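Local coordinates for glycoside hydrolase YxiA (PDB 3LV4), which probably hydrolyses glycosidic bonds in arabinan, as a calcium-binding member of glycoside hydrolase family 43 resembling arabinan endo-1,5-alpha-L-arabinosidases, at residues S236-P239 with D240-Y244. Sequence-based numbering, arbitrary orientation.
Sequences SKNP and DGPYY
Tyr-243 folds back over Ser-236 and reaches Pro-239, closing a local loop whose bend is a type I beta turn from Asn-238 to Gly-241. The loop leaves strand 230-236 within the family 43 part of the chain, a five-bladed beta-propeller in this family, where that strand pairs with strands 213-220 and 272-280; it lies away from the calcium and active-site residues. With CG set anti to the carbonyl carbon (chi1 -77°), the Tyr-243 ring is brought against Ser-236 CB and its hydroxyl to the turn. From CB outward, CG and then CD2 and CE2 pass Ser-236 CB, with Tyr-243 CD2 and CE2 each 3.6 Å from it; this methylene sits over one ring face, offset toward the rim, in a CH-pi contact. Farther out, CE1 and CZ border the Pro-239 carbonyl, and Tyr-243 OH donates to Pro-239 O at 2.7 Å. That oxygen lies at the ring edge, near its plane, while the hydroxyl stands above the carbonyl plane. Tyr-214 and Leu-216 of strand 213-220 also touch the Tyr-243 side chain. A phenylalanine here would probably keep the ring over Ser-236 but leave Pro-239 O without its hydroxyl mate, and so lose the tie between the ring and the turn.

Within the turn, Gly-241 N donates to Asn-238 O over 3.2 Å. The glycine's positive phi and the cis peptide before Pro-242 carry the chain back toward the strand end. There Ser-236 OG has two roles: it accepts from Asn-238 N at 3.1 Å, forming an ST turn, and donates to Pro-242 O at 2.9 Å. A chi1 of -179° swings this hydroxyl away from its own backbone nitrogen to join both limbs of the loop. Ser-236 OG also passes 3.3 Å from Gly-241 CA.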
loop_
_atom_site.group_PDB
_atom_site.type_symbol
_atom_site.label_atom_id
_atom_site.label_comp_id
_atom_site.label_asym_id
_atom_site.label_seq_id
_atom_site.Cartn_x
_atom_site.Cartn_y
_atom_site.Cartn_z
ATOM N N SER A 236 13.296 0.070 -7.859
ATOM C CA SER A 236 14.471 -0.681 -8.284
ATOM C C SER A 236 14.230 -1.208 -9.689
ATOM O O SER A 236 13.096 -1.471 -10.069
ATOM C CB SER A 236 14.711 -1.869 -7.343
ATOM O OG SER A 236 15.870 -2.601 -7.724
ATOM N N LYS A 237 15.295 -1.375 -10.462
ATOM C CA LYS A 237 15.170 -2.055 -11.746
ATOM C C LYS A 237 15.002 -3.570 -11.564
ATOM O O LYS A 237 14.640 -4.272 -12.508
ATOM C CB LYS A 237 16.360 -1.734 -12.657
ATOM C CG LYS A 237 16.389 -0.280 -13.140
ATOM C CD LYS A 237 15.230 0.038 -14.081
ATOM C CE LYS A 237 15.404 1.412 -14.744
ATOM N NZ LYS A 237 14.263 1.763 -15.675
ATOM N N ASN A 238 15.246 -4.062 -10.349
ATOM C CA ASN A 238 15.100 -5.490 -10.041
ATOM C C ASN A 238 14.003 -5.753 -9.022
ATOM O O ASN A 238 13.805 -4.956 -8.116
ATOM C CB ASN A 238 16.402 -6.054 -9.485
ATOM C CG ASN A 238 17.612 -5.621 -10.285
ATOM O OD1 ASN A 238 18.561 -5.055 -9.738
ATOM N ND2 ASN A 238 17.585 -5.884 -11.578
ATOM N N PRO A 239 13.308 -6.892 -9.149
ATOM C CA PRO A 239 12.250 -7.220 -8.185
ATOM C C PRO A 239 12.798 -7.341 -6.767
ATOM O O PRO A 239 12.109 -6.981 -5.812
ATOM C CB PRO A 239 11.730 -8.585 -8.683
ATOM C CG PRO A 239 12.858 -9.154 -9.502
ATOM C CD PRO A 239 13.472 -7.944 -10.170
ATOM N N ASP A 240 14.028 -7.828 -6.636
ATOM C CA ASP A 240 14.621 -8.045 -5.317
ATOM C C ASP A 240 15.609 -6.943 -4.905
ATOM O O ASP A 240 16.491 -7.167 -4.069
ATOM C CB ASP A 240 15.286 -9.427 -5.247
ATOM C CG ASP A 240 16.390 -9.599 -6.274
ATOM O OD1 ASP A 240 16.362 -8.901 -7.314
ATOM O OD2 ASP A 240 17.284 -10.446 -6.043
ATOM N N GLY A 241 15.451 -5.753 -5.482
ATOM C CA GLY A 241 16.266 -4.610 -5.105
ATOM C C GLY A 241 17.647 -4.605 -5.731
ATOM O O GLY A 241 17.937 -5.398 -6.631
ATOM N N PRO A 242 18.525 -3.712 -5.257
ATOM C CA PRO A 242 18.308 -2.772 -4.147
ATOM C C PRO A 242 17.296 -1.681 -4.472
ATOM O O PRO A 242 17.251 -1.179 -5.602
ATOM C CB PRO A 242 19.692 -2.147 -3.945
ATOM C CG PRO A 242 20.365 -2.290 -5.284
ATOM C CD PRO A 242 19.877 -3.590 -5.836
ATOM N N TYR A 243 16.504 -1.321 -3.468
ATOM C CA TYR A 243 15.491 -0.281 -3.596
ATOM C C TYR A 243 16.011 1.053 -3.084
ATOM O O TYR A 243 16.757 1.109 -2.093
ATOM C CB TYR A 243 14.200 -0.681 -2.860
ATOM C CG TYR A 243 13.385 -1.690 -3.633
ATOM C CD1 TYR A 243 13.541 -3.061 -3.420
ATOM C CD2 TYR A 243 12.471 -1.270 -4.594
ATOM C CE1 TYR A 243 12.800 -3.989 -4.154
ATOM C CE2 TYR A 243 11.726 -2.178 -5.325
ATOM C CZ TYR A 243 11.893 -3.532 -5.102
ATOM O OH TYR A 243 11.150 -4.409 -5.840
ATOM N N TYR A 244 15.615 2.120 -3.775
ATOM C CA TYR A 244 16.068 3.479 -3.477
ATOM C C TYR A 244 14.883 4.417 -3.455
ATOM O O TYR A 244 13.899 4.196 -4.174
ATOM C CB TYR A 244 17.046 3.983 -4.551
ATOM C CG TYR A 244 18.332 3.199 -4.609
ATOM C CD1 TYR A 244 18.501 2.163 -5.524
ATOM C CD2 TYR A 244 19.373 3.486 -3.739
ATOM C CE1 TYR A 244 19.680 1.442 -5.568
ATOM C CE2 TYR A 244 20.547 2.773 -3.773
ATOM C CZ TYR A 244 20.701 1.753 -4.689
ATOM O OH TYR A 244 21.888 1.048 -4.715
#